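Adenylate kinase (Schistosoma mansoni, PDB 3UMF) catalyses, as an adenylate kinase of the nucleoside monophosphate kinase family, the reversible transfer of a phosphate group between adenine nucleotides. Local coordinates at residues F33-P38 against K179-H184; G115-L120 against E183-Q188. One frame throughout, in Å; residues are numbered along the deposited sequence.

Contact 1 of 2, residues F33-P38 against K179-H184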
ATOM      1  N   PHE A  33       1.419  -6.238   1.622  1.00 30.44           N
ATOM      2  CA  PHE A  33       0.723  -5.226   0.841  1.00 28.35           C
ATOM      3  C   PHE A  33      -0.331  -4.553   1.724  1.00 31.14           C
ATOM      4  O   PHE A  33      -1.046  -5.227   2.464  1.00 26.31           O
ATOM      5  CB  PHE A  33       0.053  -5.866  -0.377  1.00 27.07           C
ATOM      6  CG  PHE A  33       1.023  -6.372  -1.421  1.00 36.23           C
ATOM      7  CD1 PHE A  33       2.263  -5.777  -1.595  1.00 34.16           C
ATOM      8  CD2 PHE A  33       0.681  -7.441  -2.240  1.00 38.91           C
ATOM      9  CE1 PHE A  33       3.142  -6.241  -2.564  1.00 36.77           C
ATOM     10  CE2 PHE A  33       1.556  -7.907  -3.211  1.00 39.53           C
ATOM     11  CZ  PHE A  33       2.789  -7.306  -3.369  1.00 34.86           C
ATOM     12  N   VAL A  34      -0.424  -3.229   1.651  1.00 26.15           N
ATOM     13  CA  VAL A  34      -1.428  -2.497   2.423  1.00 25.00           C
ATOM     14  C   VAL A  34      -2.341  -1.671   1.516  1.00 26.57           C
ATOM     15  O   VAL A  34      -1.878  -0.824   0.745  1.00 27.47           O
ATOM     16  CB  VAL A  34      -0.778  -1.585   3.489  1.00 37.57           C
ATOM     17  CG1 VAL A  34      -1.848  -0.821   4.262  1.00 37.89           C
ATOM     18  CG2 VAL A  34       0.072  -2.411   4.438  1.00 32.82           C
ATOM     19  N   LEU A  35      -3.641  -1.931   1.615  1.00 20.68           N
ATOM     20  CA  LEU A  35      -4.636  -1.224   0.816  1.00 22.78           C
ATOM     21  C   LEU A  35      -5.623  -0.463   1.695  1.00 21.41           C
ATOM     22  O   LEU A  35      -5.988  -0.922   2.776  1.00 22.00           O
ATOM     23  CB  LEU A  35      -5.403  -2.209  -0.075  1.00 30.57           C
ATOM     24  CG  LEU A  35      -4.672  -2.723  -1.318  1.00 40.07           C
ATOM     25  CD1 LEU A  35      -5.585  -3.633  -2.125  1.00 36.17           C
ATOM     26  CD2 LEU A  35      -4.185  -1.557  -2.168  1.00 43.36           C
ATOM     27  N   GLY A  36      -6.053   0.701   1.221  1.00 22.29           N
ATOM     28  CA  GLY A  36      -7.020   1.507   1.940  1.00 27.89           C
ATOM     29  C   GLY A  36      -7.353   2.786   1.201  1.00 29.87           C
ATOM     30  O   GLY A  36      -6.462   3.555   0.834  1.00 31.80           O
ATOM     31  N   GLY A  37      -8.644   3.016   0.980  1.00 26.25           N
ATOM     32  CA  GLY A  37      -9.088   4.199   0.269  1.00 24.61           C
ATOM     33  C   GLY A  37      -9.389   5.342   1.215  1.00 21.98           C
ATOM     34  O   GLY A  37      -8.949   5.327   2.366  1.00 29.36           O
ATOM     35  N   PRO A  38     -10.140   6.348   0.733  1.00 26.51           N
ATOM     36  CA  PRO A  38     -10.524   7.507   1.549  1.00 24.25           C
ATOM     37  C   PRO A  38     -11.312   7.066   2.782  1.00 25.84           C
ATOM     38  O   PRO A  38     -12.238   6.261   2.654  1.00 25.11           O
ATOM     39  CB  PRO A  38     -11.427   8.313   0.610  1.00 28.23           C
ATOM     40  CG  PRO A  38     -11.017   7.886  -0.774  1.00 26.84           C
ATOM     41  CD  PRO A  38     -10.663   6.436  -0.643  1.00 24.20           C
ATOM     42  N   LYS A 179     -11.126  -3.925  -6.860  1.00 24.41           N
ATOM     43  CA  LYS A 179     -11.912  -5.159  -6.732  1.00 30.12           C
ATOM     44  C   LYS A 179     -11.213  -6.431  -7.231  1.00 28.84           C
ATOM     45  O   LYS A 179     -11.147  -7.413  -6.494  1.00 29.03           O
ATOM     46  CB  LYS A 179     -13.299  -5.019  -7.381  1.00 30.95           C
ATOM     47  CG  LYS A 179     -14.359  -4.414  -6.480  1.00 35.82           C
ATOM     48  CD  LYS A 179     -15.689  -4.309  -7.215  1.00 42.49           C
ATOM     49  CE  LYS A 179     -16.751  -3.645  -6.356  1.00 47.16           C
ATOM     50  NZ  LYS A 179     -17.988  -3.365  -7.142  1.00 55.99           N
ATOM     51  N   PRO A 180     -10.692  -6.426  -8.476  1.00 32.01           N
ATOM     52  CA  PRO A 180     -10.081  -7.690  -8.911  1.00 28.73           C
ATOM     53  C   PRO A 180      -8.772  -8.034  -8.195  1.00 30.49           C
ATOM     54  O   PRO A 180      -8.448  -9.215  -8.091  1.00 26.71           O
ATOM     55  CB  PRO A 180      -9.842  -7.478 -10.410  1.00 33.92           C
ATOM     56  CG  PRO A 180      -9.807  -6.011 -10.594  1.00 41.73           C
ATOM     57  CD  PRO A 180     -10.727  -5.430  -9.563  1.00 36.10           C
ATOM     58  N   VAL A 181      -8.031  -7.043  -7.707  1.00 31.58           N
ATOM     59  CA  VAL A 181      -6.790  -7.366  -7.006  1.00 30.74           C
ATOM     60  C   VAL A 181      -7.081  -7.948  -5.622  1.00 28.45           C
ATOM     61  O   VAL A 181      -6.406  -8.875  -5.173  1.00 29.34           O
ATOM     62  CB  VAL A 181      -5.789  -6.178  -6.954  1.00 40.57           C
ATOM     63  CG1 VAL A 181      -6.252  -5.096  -5.993  1.00 30.26           C
ATOM     64  CG2 VAL A 181      -4.402  -6.675  -6.574  1.00 42.73           C
ATOM     65  N   ILE A 182      -8.113  -7.428  -4.967  1.00 27.77           N
ATOM     66  CA  ILE A 182      -8.533  -7.948  -3.672  1.00 27.99           C
ATOM     67  C   ILE A 182      -9.105  -9.360  -3.807  1.00 31.46           C
ATOM     68  O   ILE A 182      -8.794 -10.243  -3.008  1.00 34.12           O
ATOM     69  CB  ILE A 182      -9.556  -7.011  -3.000  1.00 34.53           C
ATOM     70  CG1 ILE A 182      -8.867  -5.711  -2.571  1.00 29.82           C
ATOM     71  CG2 ILE A 182     -10.205  -7.681  -1.800  1.00 33.66           C
ATOM     72  CD1 ILE A 182      -9.825  -4.644  -2.088  1.00 31.87           C
ATOM     73  N   GLU A 183      -9.934  -9.575  -4.825  1.00 26.78           N
ATOM     74  CA  GLU A 183     -10.504 -10.899  -5.059  1.00 32.54           C
ATOM     75  C   GLU A 183      -9.425 -11.934  -5.389  1.00 31.29           C
ATOM     76  O   GLU A 183      -9.502 -13.078  -4.946  1.00 31.82           O
ATOM     77  CB  GLU A 183     -11.558 -10.851  -6.166  1.00 38.11           C
ATOM     78  CG  GLU A 183     -12.250 -12.184  -6.412  1.00 59.33           C
ATOM     79  CD  GLU A 183     -12.978 -12.703  -5.183  1.00 74.38           C
ATOM     80  OE1 GLU A 183     -13.582 -11.886  -4.456  1.00 80.38           O
ATOM     81  OE2 GLU A 183     -12.944 -13.930  -4.941  1.00 75.49           O
ATOM     82  N   HIS A 184      -8.421 -11.520  -6.158  1.00 29.59           N
ATOM     83  CA  HIS A 184      -7.309 -12.393  -6.531  1.00 31.19           C
ATOM     84  C   HIS A 184      -6.561 -12.950  -5.319  1.00 32.00           C
ATOM     85  O   HIS A 184      -6.278 -14.146  -5.248  1.00 30.59           O
ATOM     86  CB  HIS A 184      -6.336 -11.650  -7.452  1.00 33.55           C
ATOM     87  CG  HIS A 184      -5.107 -12.433  -7.797  1.00 31.39           C
ATOM     88  ND1 HIS A 184      -5.126 -13.508  -8.660  1.00 30.69           N
ATOM     89  CD2 HIS A 184      -3.822 -12.293  -7.398  1.00 30.98           C
ATOM     90  CE1 HIS A 184      -3.904 -13.997  -8.776  1.00 32.47           C
ATOM     91  NE2 HIS A 184      -3.092 -13.278  -8.021  1.00 29.61           N
TER
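Leu35, on strand 30-35, lays its methyl CD1 against Val181 and Ile182, two consecutive residues of helix 179-186. The closer approach is to Ile182: Leu35 CD1 lies 3.9 Å from Ile182 CG1, so the methyl rests on the methylene of the isoleucine, and the two side chains cross obliquely. Val181 meets the same methyl end-on, with Val181 CG1 4.2 Å from Leu35 CD1. Leu35 carries CG opposite its own carbonyl carbon (chi1 -76°), and its CD1 branch then extends toward the helix. In Val181 the first torsion of 72° sets CG1 between the backbone N and the carbonyl carbon, and this branch is the one facing the leucine.

The backbones stay well apart, the nearest CA pair being Leu35 and Ile182 at 9.0 Å, so the gap is bridged by side chains alone. Strand 30-35 lies in the middle of the five-stranded parallel sheet, where the backbone of Leu35 bonds to Ile137 and Phe139 of the adjacent strand 135-140. Ile182 also touches Asn138 of that strand. From Gly36 the chain enters the glycine-rich phosphate-binding P-loop of the family, where Gly37 O is bonded to Ser40 OG. The contact packs helix 179-186 against strand 30-35, next to the start of the P-loop in the chain.

Only 81 Å² is buried between the segments. Three aliphatic side chains meet through carbon atoms, which implies a nondirectional hydrophobic contact, in which no hydrogen bond between the two segments dictates the angle at which the side chains meet.

Contact 2 of 2, residues G115-L120 against E183-Q188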
ATOM      1  N   GLY A 115      -0.117   1.336   0.032  1.00 33.91           N
ATOM      2  CA  GLY A 115      -0.939   1.652  -1.125  1.00 32.08           C
ATOM      3  C   GLY A 115      -0.537   0.898  -2.383  1.00 39.37           C
ATOM      4  O   GLY A 115      -0.585   1.448  -3.485  1.00 40.12           O
ATOM      5  N   TYR A 116      -0.143  -0.362  -2.216  1.00 36.65           N
ATOM      6  CA  TYR A 116       0.284  -1.204  -3.330  1.00 31.72           C
ATOM      7  C   TYR A 116      -0.085  -2.652  -3.031  1.00 33.14           C
ATOM      8  O   TYR A 116       0.021  -3.086  -1.888  1.00 30.42           O
ATOM      9  CB  TYR A 116       1.801  -1.073  -3.528  1.00 35.24           C
ATOM     10  CG  TYR A 116       2.337  -1.667  -4.816  1.00 38.24           C
ATOM     11  CD1 TYR A 116       2.562  -0.867  -5.930  1.00 34.15           C
ATOM     12  CD2 TYR A 116       2.636  -3.021  -4.913  1.00 40.40           C
ATOM     13  CE1 TYR A 116       3.057  -1.404  -7.110  1.00 40.33           C
ATOM     14  CE2 TYR A 116       3.130  -3.565  -6.089  1.00 39.78           C
ATOM     15  CZ  TYR A 116       3.340  -2.751  -7.183  1.00 43.65           C
ATOM     16  OH  TYR A 116       3.831  -3.288  -8.354  1.00 45.29           O
ATOM     17  N   PRO A 117      -0.539  -3.404  -4.052  1.00 36.50           N
ATOM     18  CA  PRO A 117      -0.810  -2.957  -5.420  1.00 35.74           C
ATOM     19  C   PRO A 117      -2.234  -2.430  -5.561  1.00 39.93           C
ATOM     20  O   PRO A 117      -3.146  -2.935  -4.910  1.00 43.42           O
ATOM     21  CB  PRO A 117      -0.669  -4.248  -6.224  1.00 36.41           C
ATOM     22  CG  PRO A 117      -1.168  -5.299  -5.292  1.00 38.07           C
ATOM     23  CD  PRO A 117      -0.768  -4.853  -3.902  1.00 38.80           C
ATOM     24  N   ARG A 118      -2.424  -1.431  -6.415  1.00 40.27           N
ATOM     25  CA  ARG A 118      -3.756  -0.886  -6.647  1.00 39.38           C
ATOM     26  C   ARG A 118      -4.469  -1.644  -7.765  1.00 43.90           C
ATOM     27  O   ARG A 118      -5.695  -1.607  -7.866  1.00 42.47           O
ATOM     28  CB  ARG A 118      -3.675   0.608  -6.970  1.00 44.74           C
ATOM     29  CG  ARG A 118      -3.103   1.457  -5.838  1.00 47.23           C
ATOM     30  CD  ARG A 118      -2.954   2.919  -6.247  1.00 59.02           C
ATOM     31  NE  ARG A 118      -4.240   3.554  -6.526  1.00 74.37           N
ATOM     32  CZ  ARG A 118      -4.957   4.225  -5.629  1.00 79.54           C
ATOM     33  NH1 ARG A 118      -4.519   4.354  -4.385  1.00 77.13           N
ATOM     34  NH2 ARG A 118      -6.115   4.770  -5.977  1.00 85.04           N
ATOM     35  N   GLU A 119      -3.694  -2.332  -8.599  1.00 32.54           N
ATOM     36  CA  GLU A 119      -4.246  -3.095  -9.716  1.00 36.49           C
ATOM     37  C   GLU A 119      -3.612  -4.486  -9.802  1.00 40.87           C
ATOM     38  O   GLU A 119      -2.527  -4.717  -9.264  1.00 39.18           O
ATOM     39  CB  GLU A 119      -4.079  -2.326 -11.032  1.00 40.01           C
ATOM     40  CG  GLU A 119      -4.792  -0.974 -11.048  1.00 42.07           C
ATOM     41  CD  GLU A 119      -4.559  -0.183 -12.322  1.00 50.53           C
ATOM     42  OE1 GLU A 119      -4.719  -0.757 -13.420  1.00 56.57           O
ATOM     43  OE2 GLU A 119      -4.225   1.017 -12.223  1.00 55.18           O
ATOM     44  N   LEU A 120      -4.293  -5.403 -10.483  1.00 34.44           N
ATOM     45  CA  LEU A 120      -3.883  -6.804 -10.516  1.00 46.56           C
ATOM     46  C   LEU A 120      -2.511  -7.024 -11.154  1.00 44.48           C
ATOM     47  O   LEU A 120      -1.731  -7.855 -10.684  1.00 41.40           O
ATOM     48  CB  LEU A 120      -4.943  -7.654 -11.225  1.00 49.33           C
ATOM     49  CG  LEU A 120      -4.753  -9.170 -11.141  1.00 48.63           C
ATOM     50  CD1 LEU A 120      -4.484  -9.578  -9.707  1.00 41.27           C
ATOM     51  CD2 LEU A 120      -5.977  -9.893 -11.680  1.00 54.64           C
ATOM     52  N   GLU A 183      -9.934  -9.575  -4.825  1.00 26.78           N
ATOM     53  CA  GLU A 183     -10.504 -10.899  -5.059  1.00 32.54           C
ATOM     54  C   GLU A 183      -9.425 -11.934  -5.389  1.00 31.29           C
ATOM     55  O   GLU A 183      -9.502 -13.078  -4.946  1.00 31.82           O
ATOM     56  CB  GLU A 183     -11.558 -10.851  -6.166  1.00 38.11           C
ATOM     57  CG  GLU A 183     -12.250 -12.184  -6.412  1.00 59.33           C
ATOM     58  CD  GLU A 183     -12.978 -12.703  -5.183  1.00 74.38           C
ATOM     59  OE1 GLU A 183     -13.582 -11.886  -4.456  1.00 80.38           O
ATOM     60  OE2 GLU A 183     -12.944 -13.930  -4.941  1.00 75.49           O
ATOM     61  N   HIS A 184      -8.421 -11.520  -6.158  1.00 29.59           N
ATOM     62  CA  HIS A 184      -7.309 -12.393  -6.531  1.00 31.19           C
ATOM     63  C   HIS A 184      -6.561 -12.950  -5.319  1.00 32.00           C
ATOM     64  O   HIS A 184      -6.278 -14.146  -5.248  1.00 30.59           O
ATOM     65  CB  HIS A 184      -6.336 -11.650  -7.452  1.00 33.55           C
ATOM     66  CG  HIS A 184      -5.107 -12.433  -7.797  1.00 31.39           C
ATOM     67  ND1 HIS A 184      -5.126 -13.508  -8.660  1.00 30.69           N
ATOM     68  CD2 HIS A 184      -3.822 -12.293  -7.398  1.00 30.98           C
ATOM     69  CE1 HIS A 184      -3.904 -13.997  -8.776  1.00 32.47           C
ATOM     70  NE2 HIS A 184      -3.092 -13.278  -8.021  1.00 29.61           N
ATOM     71  N   TYR A 185      -6.239 -12.087  -4.361  1.00 24.41           N
ATOM     72  CA  TYR A 185      -5.518 -12.541  -3.176  1.00 28.16           C
ATOM     73  C   TYR A 185      -6.437 -13.166  -2.130  1.00 33.77           C
ATOM     74  O   TYR A 185      -5.987 -13.947  -1.292  1.00 30.29           O
ATOM     75  CB  TYR A 185      -4.676 -11.411  -2.579  1.00 24.57           C
ATOM     76  CG  TYR A 185      -3.512 -11.032  -3.459  1.00 31.40           C
ATOM     77  CD1 TYR A 185      -2.375 -11.828  -3.517  1.00 30.52           C
ATOM     78  CD2 TYR A 185      -3.554  -9.893  -4.247  1.00 29.37           C
ATOM     79  CE1 TYR A 185      -1.309 -11.492  -4.330  1.00 35.54           C
ATOM     80  CE2 TYR A 185      -2.491  -9.548  -5.063  1.00 31.92           C
ATOM     81  CZ  TYR A 185      -1.373 -10.350  -5.099  1.00 38.03           C
ATOM     82  OH  TYR A 185      -0.313 -10.015  -5.907  1.00 38.77           O
ATOM     83  N   LYS A 186      -7.721 -12.827  -2.180  1.00 26.51           N
ATOM     84  CA  LYS A 186      -8.693 -13.430  -1.275  1.00 31.84           C
ATOM     85  C   LYS A 186      -8.861 -14.919  -1.581  1.00 31.23           C
ATOM     86  O   LYS A 186      -8.997 -15.735  -0.671  1.00 36.95           O
ATOM     87  CB  LYS A 186     -10.038 -12.708  -1.370  1.00 36.25           C
ATOM     88  CG  LYS A 186     -10.725 -12.503  -0.031  1.00 39.83           C
ATOM     89  CD  LYS A 186     -12.050 -11.765  -0.191  1.00 43.55           C
ATOM     90  CE  LYS A 186     -11.976 -10.343   0.347  1.00 50.33           C
ATOM     91  NZ  LYS A 186     -13.265  -9.616   0.154  1.00 57.76           N
ATOM     92  N   GLN A 187      -8.841 -15.265  -2.865  1.00 28.34           N
ATOM     93  CA  GLN A 187      -8.929 -16.658  -3.296  1.00 35.06           C
ATOM     94  C   GLN A 187      -7.746 -17.488  -2.807  1.00 34.48           C
ATOM     95  O   GLN A 187      -7.856 -18.704  -2.653  1.00 29.40           O
ATOM     96  CB  GLN A 187      -9.026 -16.740  -4.822  1.00 34.92           C
ATOM     97  CG  GLN A 187     -10.356 -16.271  -5.385  1.00 45.03           C
ATOM     98  CD  GLN A 187     -10.326 -16.094  -6.891  1.00 51.94           C
ATOM     99  OE1 GLN A 187      -9.388 -16.527  -7.561  1.00 57.83           O
ATOM    100  NE2 GLN A 187     -11.354 -15.448  -7.429  1.00 52.46           N
ATOM    101  N   GLN A 188      -6.618 -16.827  -2.566  1.00 27.31           N
ATOM    102  CA  GLN A 188      -5.416 -17.509  -2.096  1.00 35.98           C
ATOM    103  C   GLN A 188      -5.342 -17.499  -0.577  1.00 29.88           C
ATOM    104  O   GLN A 188      -4.345 -17.935   0.001  1.00 31.49           O
ATOM    105  CB  GLN A 188      -4.162 -16.839  -2.659  1.00 30.95           C
ATOM    106  CG  GLN A 188      -4.146 -16.697  -4.165  1.00 34.41           C
ATOM    107  CD  GLN A 188      -2.891 -16.005  -4.657  1.00 36.61           C
ATOM    108  OE1 GLN A 188      -1.787 -16.311  -4.211  1.00 36.34           O
ATOM    109  NE2 GLN A 188      -3.057 -15.057  -5.571  1.00 42.23           N
TER
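This is a small, largely apolar contact between the loop that follows strand 110-114, together with the first residue of helix 120-129, and the later part of helix 179-186. Leu120 carries most of it. Its CD1 methyl sits over one face of the His184 imidazole, 3.5 Å from His184 CG, displaced toward the root of the ring, and it also reaches His184 CB at 3.6 Å. The two side chains cross at about a right angle. In His184, CG anti to the backbone N (chi1 175°) carries the ring past the leucine methyl, and chi2 of 73° turns a face to it.

On the opposite face of the imidazole lies the amide nitrogen of Gln188, NE2, 3.0 Å above the plane and off toward the rim, at 3.0 Å from His184 NE2; this same amide nitrogen gives a weak bond to His184 O. The CD2 of His184 stands over the centre of the Tyr185 ring. Tyr185 makes the second, looser touch, its CE2 4.5 Å from CG of Pro117, which follows a cis peptide bond.

Around the pair, Tyr185 OH is bonded to Glu127 of helix 120-129, and Ile124 of that helix also packs on His184. Val191, on the outermost strand 191-195, lies against Tyr185, so this part of helix 179-186 touches helix 120-129 through His184 and Tyr185, and strand 191-195 through Tyr185.

In the fold
The two contacts lie about 5 Å apart, centre to centre, and join one helix, 179-186, to different parts of the core. Along the chain, strand 30-35 comes first, then the 115-120 loop, and both contacts end on the helix, contact 1 using Val181 and Ile182, contact 2 His184 and Tyr185, on segments that share Glu183 and His184. Pro117 of the loop packs beside contact 1: Leu35 CD2 comes 3.2 Å from Pro117 O, and Val181 CG2 lies 3.7 Å from Pro117 CG. Contact 1 packs the helix on the central strand of the parallel sheet, contact 2 on the loop after strand 110-114 and the start of helix 120-129; both belong to the adenylate kinase core.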